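ABM domain-containing protein (Deinococcus radiodurans, PDB 3E8O) is of unknown function but is probably an oxidoreductase of the antibiotic biosynthesis monooxygenase kind, with a ferredoxin-like fold. Local coordinates at residues 26-29 against 35-38; 37-42 against 93-98; 45-50 against 72-77. All blocks are in the same frame, centred on the assembly; numbering follows the deposited sequence.

How the contacts relate
Contact 1 comes first along the chain. It closes the short connection between strand 20-27 and helix 33-47. Contact 2 picks up the same helix, sharing Arg37 and Gln38 with contact 1. It runs from helix 33-47 to helix 87-98 and closes a loop of 50 residues. Contact 3 falls within that loop and joins the C-terminal part of helix 33-47 and the turn after it to the end of strand 67-74. All three use helix 33-47. Contacts 1 and 2 touch through leucines on the same side of the chain's centre. Contact 3 lies across the chain's centre from contact 1, about 21 Å away between centres. Contacts 1 and 3 reach neighbouring strands of one antiparallel sheet.

Contact 1 of 3, residues 26-29 against 35-38; sequences LSAS and HLRQ
Leu36 reaches from helix 33-47 to Leu26 of strand 20-27 and Ala28 just after it. This is the first strand-to-helix connection of the ferredoxin-like fold, in which helices pack on one face of an antiparallel sheet. The contact is wholly apolar, with no hydrogen bond across it. The side chains of Leu26 and Leu36 meet at a slant, and their methyl ends do the touching. In Leu26 the CG sits between the backbone N and the carbonyl carbon (chi1 66°). This brings the CD1 methyl to the helix, 4.0 Å from Leu36 CD1. Leu36 instead has its CG anti to the backbone N (chi1 -178°), and both of its methyls reach the strand side. CD1 meets Leu26, while CD2 is shared between Leu26 and Ala28.

The CB bonds of Leu26 and Ala28 point toward the helix. Ser27, between them, points away, as expected for alternate residues of an extended chain. Its OG is hydrogen-bonded to Asp103. Phe68 of the adjacent strand 67-74 and Leu96 of helix 87-98 both touch Leu26 and Leu36, so the leucine pair is buried in a larger apolar cluster. Ala28 forms the more exposed margin. Its CB lies 3.7 Å from Leu36 CD2 and 4.2 Å from Leu36 CB.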
loop_
_atom_site.group_PDB
_atom_site.type_symbol
_atom_site.label_atom_id
_atom_site.label_comp_id
_atom_site.label_asym_id
_atom_site.label_seq_id
_atom_site.Cartn_x
_atom_site.Cartn_y
_atom_site.Cartn_z
ATOM N N LEU A 26 -8.272 -3.826 5.826
ATOM C CA LEU A 26 -9.082 -3.955 7.051
ATOM C C LEU A 26 -9.687 -2.610 7.384
ATOM O O LEU A 26 -9.177 -1.576 6.924
ATOM C CB LEU A 26 -8.289 -4.466 8.249
ATOM C CG LEU A 26 -7.173 -3.612 8.848
ATOM C CD1 LEU A 26 -6.773 -4.217 10.220
ATOM C CD2 LEU A 26 -5.957 -3.417 7.896
ATOM N N SER A 27 -10.769 -2.608 8.161
ATOM C CA SER A 27 -11.380 -1.336 8.551
ATOM C C SER A 27 -11.912 -1.403 9.953
ATOM O O SER A 27 -12.149 -2.473 10.490
ATOM C CB SER A 27 -12.506 -0.943 7.578
ATOM O OG SER A 27 -13.644 -1.763 7.756
ATOM N N ALA A 28 -12.112 -0.232 10.533
ATOM C CA ALA A 28 -12.688 -0.124 11.871
ATOM C C ALA A 28 -13.819 0.884 11.847
ATOM O O ALA A 28 -13.843 1.824 11.046
ATOM C CB ALA A 28 -11.615 0.305 12.905
ATOM N N SER A 29 -14.729 0.700 12.791
ATOM C CA SER A 29 -15.787 1.669 13.016
ATOM C C SER A 29 -15.178 2.948 13.566
ATOM O O SER A 29 -14.052 2.983 14.043
ATOM C CB SER A 29 -16.773 1.118 14.051
ATOM O OG SER A 29 -16.175 1.090 15.323
ATOM N N HIS A 35 -7.827 3.332 18.085
ATOM C CA HIS A 35 -7.200 2.148 18.661
ATOM C C HIS A 35 -6.543 1.290 17.571
ATOM O O HIS A 35 -5.438 0.777 17.726
ATOM C CB HIS A 35 -8.214 1.310 19.478
ATOM C CG HIS A 35 -8.762 2.030 20.688
ATOM N ND1 HIS A 35 -10.091 1.980 21.049
ATOM C CD2 HIS A 35 -8.167 2.869 21.569
ATOM C CE1 HIS A 35 -10.286 2.733 22.120
ATOM N NE2 HIS A 35 -9.132 3.272 22.462
ATOM N N LEU A 36 -7.216 1.192 16.428
ATOM C CA LEU A 36 -6.646 0.368 15.359
ATOM C C LEU A 36 -5.390 1.007 14.759
ATOM O O LEU A 36 -4.405 0.330 14.454
ATOM C CB LEU A 36 -7.667 0.078 14.278
ATOM C CG LEU A 36 -7.171 -0.830 13.143
ATOM C CD1 LEU A 36 -6.593 -2.165 13.613
ATOM C CD2 LEU A 36 -8.277 -1.032 12.079
ATOM N N ARG A 37 -5.403 2.323 14.669
ATOM C CA ARG A 37 -4.230 3.008 14.122
ATOM C C ARG A 37 -3.035 2.761 15.017
ATOM O O ARG A 37 -1.948 2.511 14.568
ATOM C CB ARG A 37 -4.457 4.526 13.939
ATOM C CG ARG A 37 -5.501 4.875 12.911
ATOM C CD ARG A 37 -5.618 6.379 12.696
ATOM N NE ARG A 37 -6.758 6.719 11.877
ATOM C CZ ARG A 37 -7.968 7.044 12.307
ATOM N NH1 ARG A 37 -8.216 7.241 13.586
ATOM N NH2 ARG A 37 -8.930 7.198 11.438
ATOM N N GLN A 38 -3.256 2.875 16.319
ATOM C CA GLN A 38 -2.191 2.658 17.283
ATOM C C GLN A 38 -1.641 1.239 17.196
ATOM O O GLN A 38 -0.441 1.003 17.224
ATOM C CB GLN A 38 -2.650 2.985 18.731
ATOM C CG GLN A 38 -1.526 2.740 19.731
ATOM C CD GLN A 38 -1.884 2.847 21.179
ATOM O OE1 GLN A 38 -2.909 2.339 21.636
ATOM N NE2 GLN A 38 -0.990 3.472 21.934
#

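Contact 2 of 3, residues 37-42 against 93-98; sequences RQLLVH and IDALKH
Helix 33-47 and helix 87-98 lie side by side, and their backbones come nearest at Leu39 and Ala95, whose CA atoms are 8.3 Å apart. Leu39 reaches across the gap and is met by Ala95 and Leu96. Leu39 points toward the other helix and holds its CG anti to the backbone N (chi1 177°). This sends the CD2 methyl between Ala95 and Leu96. Leu39 CD2 lies 3.9 Å from Ala95 CB, which points back at it. The same methyl lies 3.9 Å from Leu96 CD2.

Leu96 reaches this point in another way. Its CB is turned off to the side, with CG anti to the carbonyl carbon (chi1 -67°), and the CD2 methyl makes the contact. The two leucine side chains meet at an angle and touch by one methyl each.

In the ferredoxin-like fold the helices stack on one face of the sheet, and this contact joins two of them directly. Leu96 is buried and also rests on Val101 and Leu104, in the loop after its helix. Ala95 is partly exposed. Leu40, next to Leu39, turns to the sheet and packs on Phe68 and Ile70 of strand 67-74. It also touches Leu62 of the second subunit. On the far side of helix 87-98, Lys97 NZ forms a salt bridge with Asp94 OD1 at 3.3 Å.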
loop_
_atom_site.group_PDB
_atom_site.type_symbol
_atom_site.label_atom_id
_atom_site.label_comp_id
_atom_site.label_asym_id
_atom_site.label_seq_id
_atom_site.Cartn_x
_atom_site.Cartn_y
_atom_site.Cartn_z
ATOM N N ARG A 37 -5.403 2.323 14.669
ATOM C CA ARG A 37 -4.230 3.008 14.122
ATOM C C ARG A 37 -3.035 2.761 15.017
ATOM O O ARG A 37 -1.948 2.511 14.568
ATOM C CB ARG A 37 -4.457 4.526 13.939
ATOM C CG ARG A 37 -5.501 4.875 12.911
ATOM C CD ARG A 37 -5.618 6.379 12.696
ATOM N NE ARG A 37 -6.758 6.719 11.877
ATOM C CZ ARG A 37 -7.968 7.044 12.307
ATOM N NH1 ARG A 37 -8.216 7.241 13.586
ATOM N NH2 ARG A 37 -8.930 7.198 11.438
ATOM N N GLN A 38 -3.256 2.875 16.319
ATOM C CA GLN A 38 -2.191 2.658 17.283
ATOM C C GLN A 38 -1.641 1.239 17.196
ATOM O O GLN A 38 -0.441 1.003 17.224
ATOM C CB GLN A 38 -2.650 2.985 18.731
ATOM C CG GLN A 38 -1.526 2.740 19.731
ATOM C CD GLN A 38 -1.884 2.847 21.179
ATOM O OE1 GLN A 38 -2.909 2.339 21.636
ATOM N NE2 GLN A 38 -0.990 3.472 21.934
ATOM N N LEU A 39 -2.556 0.289 17.093
ATOM C CA LEU A 39 -2.175 -1.139 16.970
ATOM C C LEU A 39 -1.363 -1.400 15.716
ATOM O O LEU A 39 -0.346 -2.089 15.748
ATOM C CB LEU A 39 -3.425 -2.006 16.981
ATOM C CG LEU A 39 -3.224 -3.513 16.802
ATOM C CD1 LEU A 39 -2.337 -4.132 17.879
ATOM C CD2 LEU A 39 -4.621 -4.194 16.756
ATOM N N LEU A 40 -1.806 -0.813 14.602
ATOM C CA LEU A 40 -1.127 -0.996 13.327
ATOM C C LEU A 40 0.306 -0.425 13.348
ATOM O O LEU A 40 1.244 -1.036 12.877
ATOM C CB LEU A 40 -1.945 -0.428 12.160
ATOM C CG LEU A 40 -3.201 -1.191 11.753
ATOM C CD1 LEU A 40 -4.046 -0.378 10.786
ATOM C CD2 LEU A 40 -2.816 -2.571 11.142
ATOM N N VAL A 41 0.446 0.759 13.922
ATOM C CA VAL A 41 1.763 1.398 14.007
ATOM C C VAL A 41 2.684 0.530 14.870
ATOM O O VAL A 41 3.869 0.352 14.554
ATOM C CB VAL A 41 1.616 2.857 14.524
ATOM C CG1 VAL A 41 2.962 3.434 14.940
ATOM C CG2 VAL A 41 0.937 3.715 13.435
ATOM N N HIS A 42 2.127 -0.045 15.934
ATOM C CA HIS A 42 2.908 -0.898 16.845
ATOM C C HIS A 42 3.375 -2.162 16.137
ATOM O O HIS A 42 4.550 -2.543 16.215
ATOM C CB HIS A 42 2.134 -1.247 18.111
ATOM C CG HIS A 42 2.863 -2.186 19.016
ATOM N ND1 HIS A 42 2.863 -3.557 18.827
ATOM C CD2 HIS A 42 3.639 -1.950 20.099
ATOM C CE1 HIS A 42 3.615 -4.120 19.760
ATOM N NE2 HIS A 42 4.094 -3.166 20.543
ATOM N N ILE A 93 -3.935 -10.432 16.000
ATOM C CA ILE A 93 -5.214 -10.903 15.461
ATOM C C ILE A 93 -6.262 -10.922 16.543
ATOM O O ILE A 93 -7.423 -10.507 16.352
ATOM C CB ILE A 93 -5.066 -12.288 14.784
ATOM C CG1 ILE A 93 -4.215 -12.099 13.521
ATOM C CG2 ILE A 93 -6.428 -12.901 14.563
ATOM C CD1 ILE A 93 -3.681 -13.367 12.904
ATOM N N ASP A 94 -5.841 -11.339 17.719
ATOM C CA ASP A 94 -6.768 -11.397 18.857
ATOM C C ASP A 94 -7.262 -9.999 19.231
ATOM O O ASP A 94 -8.458 -9.767 19.520
ATOM C CB ASP A 94 -6.133 -12.110 20.054
ATOM C CG ASP A 94 -6.169 -13.629 19.889
ATOM O OD1 ASP A 94 -6.993 -14.109 19.069
ATOM O OD2 ASP A 94 -5.398 -14.342 20.577
ATOM N N ALA A 95 -6.343 -9.059 19.187
ATOM C CA ALA A 95 -6.664 -7.662 19.506
ATOM C C ALA A 95 -7.730 -7.106 18.548
ATOM O O ALA A 95 -8.617 -6.296 18.935
ATOM C CB ALA A 95 -5.373 -6.788 19.551
ATOM N N LEU A 96 -7.656 -7.530 17.297
ATOM C CA LEU A 96 -8.627 -7.080 16.291
ATOM C C LEU A 96 -10.036 -7.511 16.646
ATOM O O LEU A 96 -11.016 -6.775 16.452
ATOM C CB LEU A 96 -8.279 -7.591 14.889
ATOM C CG LEU A 96 -7.011 -7.047 14.255
ATOM C CD1 LEU A 96 -6.726 -7.782 12.914
ATOM C CD2 LEU A 96 -7.043 -5.540 14.041
ATOM N N LYS A 97 -10.134 -8.704 17.213
ATOM C CA LYS A 97 -11.441 -9.265 17.595
ATOM C C LYS A 97 -12.101 -8.331 18.556
ATOM O O LYS A 97 -13.311 -8.076 18.524
ATOM C CB LYS A 97 -11.334 -10.680 18.231
ATOM C CG LYS A 97 -11.127 -11.808 17.239
ATOM C CD LYS A 97 -11.242 -13.252 17.872
ATOM C CE LYS A 97 -10.209 -13.533 18.945
ATOM N NZ LYS A 97 -10.196 -14.979 19.444
ATOM N N HIS A 98 -11.279 -7.797 19.423
ATOM C CA HIS A 98 -11.773 -6.917 20.469
ATOM C C HIS A 98 -12.112 -5.504 20.047
ATOM O O HIS A 98 -12.796 -4.759 20.760
ATOM C CB HIS A 98 -10.854 -6.983 21.671
ATOM C CG HIS A 98 -10.878 -8.340 22.293
ATOM N ND1 HIS A 98 -11.918 -8.768 23.096
ATOM C CD2 HIS A 98 -10.075 -9.414 22.113
ATOM C CE1 HIS A 98 -11.703 -10.024 23.445
ATOM N NE2 HIS A 98 -10.597 -10.441 22.857
#

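Contact 3 of 3, residues 45-50 against 72-77; sequences QATRQE and EHWDNL
Thr47 and Trp74 are brought together by their torsions. In Thr47, chi1 of -57° sets OG1 beside the backbone N and so CG2 anti to it, which sends the methyl toward the indole. Trp74 has its CG anti to the carbonyl carbon (chi1 -69°) and, with chi2 at 94°, its six-membered ring reaches Thr47. Thr47 CG2 then lies 3.7 Å from Trp74 CZ2 and 3.8 Å from Trp74 CH2, approaching the ring obliquely. The other branch, Thr47 OG1, bonds to the backbone O of Ile43 in its own helix.

Glu50 ends a type I beta turn that starts at Thr47, closed by Glu50 N to Thr47 O at 3.0 Å. Its extended side chain brings OE1 to the ring edge, near the ring plane and 3.7 Å from Trp74 CH2. That oxygen is also hydrogen-bonded to ND1 of His83, whose ring meets Trp74.

The indole is fixed in rotation from its other end. Trp74 NE1 donates a nearly straight bond to Glu72 OE1, 2.8 Å away. The acceptor lies in the ring plane and is met on its anti side. An unidentified bound molecule lies about 5 Å from the Thr47 side chain, probably from the crystallisation liquor, though it may mark a pocket.

The contact joins the first helix of the ferredoxin-like fold to strand 67-74 on the helix-covered face of the sheet. The Trp74 ring sits between the C-terminal part of helix 33-47 and helix 77-84, where it touches Ala79 and Met80. The backbone of Trp74 pairs with Val20 of strand 20-27, and its side chain touches Cys53 of strand 53-61.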
loop_
_atom_site.group_PDB
_atom_site.type_symbol
_atom_site.label_atom_id
_atom_site.label_comp_id
_atom_site.label_asym_id
_atom_site.label_seq_id
_atom_site.Cartn_x
_atom_site.Cartn_y
_atom_site.Cartn_z
ATOM N N GLN A 45 6.182 -1.403 13.630
ATOM C CA GLN A 45 7.466 -1.111 14.260
ATOM C C GLN A 45 8.167 -2.435 14.618
ATOM O O GLN A 45 9.364 -2.571 14.450
ATOM C CB GLN A 45 7.259 -0.236 15.506
ATOM N N ALA A 46 7.386 -3.384 15.095
ATOM C CA ALA A 46 7.941 -4.675 15.516
ATOM C C ALA A 46 8.337 -5.499 14.293
ATOM O O ALA A 46 9.420 -6.080 14.237
ATOM C CB ALA A 46 6.928 -5.449 16.301
ATOM N N THR A 47 7.481 -5.508 13.278
ATOM C CA THR A 47 7.670 -6.437 12.149
ATOM C C THR A 47 8.855 -6.068 11.310
ATOM O O THR A 47 9.569 -6.909 10.762
ATOM C CB THR A 47 6.408 -6.542 11.267
ATOM O OG1 THR A 47 5.311 -6.945 12.075
ATOM C CG2 THR A 47 6.587 -7.584 10.179
ATOM N N ARG A 48 9.088 -4.786 11.202
ATOM C CA ARG A 48 10.211 -4.300 10.417
ATOM C C ARG A 48 11.533 -4.817 10.910
ATOM O O ARG A 48 12.498 -4.760 10.199
ATOM C CB ARG A 48 10.315 -2.778 10.451
ATOM C CG ARG A 48 9.353 -2.120 9.585
ATOM C CD ARG A 48 9.341 -0.636 9.884
ATOM N NE ARG A 48 8.187 -0.099 9.201
ATOM C CZ ARG A 48 7.420 0.890 9.629
ATOM N NH1 ARG A 48 7.617 1.447 10.855
ATOM N NH2 ARG A 48 6.411 1.263 8.836
ATOM N N GLN A 49 11.571 -5.235 12.163
ATOM C CA GLN A 49 12.804 -5.739 12.758
ATOM C C GLN A 49 13.103 -7.210 12.457
ATOM O O GLN A 49 14.156 -7.726 12.781
ATOM C CB GLN A 49 12.736 -5.593 14.284
ATOM C CG GLN A 49 12.531 -4.166 14.732
ATOM C CD GLN A 49 12.431 -4.061 16.200
ATOM O OE1 GLN A 49 13.369 -4.432 16.890
ATOM N NE2 GLN A 49 11.307 -3.549 16.714
ATOM N N GLU A 50 12.154 -7.868 11.838
ATOM C CA GLU A 50 12.233 -9.297 11.609
ATOM C C GLU A 50 13.057 -9.734 10.431
ATOM O O GLU A 50 13.172 -9.049 9.410
ATOM C CB GLU A 50 10.815 -9.902 11.513
ATOM C CG GLU A 50 10.024 -9.778 12.801
ATOM C CD GLU A 50 8.551 -10.140 12.673
ATOM O OE1 GLU A 50 8.179 -10.877 11.725
ATOM O OE2 GLU A 50 7.752 -9.665 13.546
ATOM N N GLU A 72 3.435 -5.236 2.546
ATOM C CA GLU A 72 4.638 -5.922 3.026
ATOM C C GLU A 72 5.440 -6.503 1.884
ATOM O O GLU A 72 4.878 -7.020 0.946
ATOM C CB GLU A 72 4.282 -7.107 3.979
ATOM C CG GLU A 72 3.149 -6.854 4.939
ATOM C CD GLU A 72 2.681 -8.032 5.749
ATOM O OE1 GLU A 72 3.511 -8.923 6.055
ATOM O OE2 GLU A 72 1.474 -8.042 6.137
ATOM N N HIS A 73 6.759 -6.437 2.025
ATOM C CA HIS A 73 7.684 -7.126 1.120
ATOM C C HIS A 73 8.573 -8.019 1.959
ATOM O O HIS A 73 9.157 -7.577 2.933
ATOM C CB HIS A 73 8.578 -6.165 0.323
ATOM C CG HIS A 73 7.843 -5.271 -0.602
ATOM N ND1 HIS A 73 8.501 -4.298 -1.321
ATOM C CD2 HIS A 73 6.526 -5.164 -0.914
ATOM C CE1 HIS A 73 7.614 -3.654 -2.066
ATOM N NE2 HIS A 73 6.411 -4.150 -1.829
ATOM N N TRP A 74 8.603 -9.295 1.609
ATOM C CA TRP A 74 9.394 -10.341 2.297
ATOM C C TRP A 74 10.405 -10.919 1.351
ATOM O O TRP A 74 10.140 -11.135 0.171
ATOM C CB TRP A 74 8.455 -11.456 2.811
ATOM C CG TRP A 74 7.580 -10.979 3.944
ATOM C CD1 TRP A 74 6.310 -10.484 3.845
ATOM C CD2 TRP A 74 7.946 -10.876 5.321
ATOM N NE1 TRP A 74 5.878 -10.046 5.073
ATOM C CE2 TRP A 74 6.856 -10.292 6.003
ATOM C CE3 TRP A 74 9.098 -11.205 6.045
ATOM C CZ2 TRP A 74 6.883 -10.025 7.350
ATOM C CZ3 TRP A 74 9.110 -10.935 7.393
ATOM C CH2 TRP A 74 8.032 -10.356 8.022
ATOM N N ASP A 75 11.564 -11.265 1.885
ATOM C CA ASP A 75 12.644 -11.778 1.040
ATOM C C ASP A 75 12.249 -13.051 0.330
ATOM O O ASP A 75 12.643 -13.304 -0.774
ATOM C CB ASP A 75 13.898 -12.018 1.863
ATOM C CG ASP A 75 15.028 -12.444 1.022
ATOM O OD1 ASP A 75 15.524 -11.606 0.233
ATOM O OD2 ASP A 75 15.356 -13.646 1.094
ATOM N N ASN A 76 11.476 -13.884 1.034
ATOM C CA ASN A 76 11.017 -15.153 0.479
ATOM C C ASN A 76 9.818 -15.633 1.261
ATOM O O ASN A 76 9.485 -15.113 2.329
ATOM C CB ASN A 76 12.137 -16.183 0.458
ATOM C CG ASN A 76 12.754 -16.379 1.815
ATOM O OD1 ASN A 76 12.145 -16.952 2.688
ATOM N ND2 ASN A 76 13.939 -15.819 2.030
ATOM N N LEU A 77 9.137 -16.611 0.684
ATOM C CA LEU A 77 7.948 -17.186 1.299
ATOM C C LEU A 77 8.195 -17.771 2.663
ATOM O O LEU A 77 7.379 -17.632 3.564
ATOM C CB LEU A 77 7.296 -18.251 0.428
ATOM C CG LEU A 77 6.406 -17.764 -0.680
ATOM C CD1 LEU A 77 6.028 -18.944 -1.623
ATOM C CD2 LEU A 77 5.147 -17.107 -0.129
#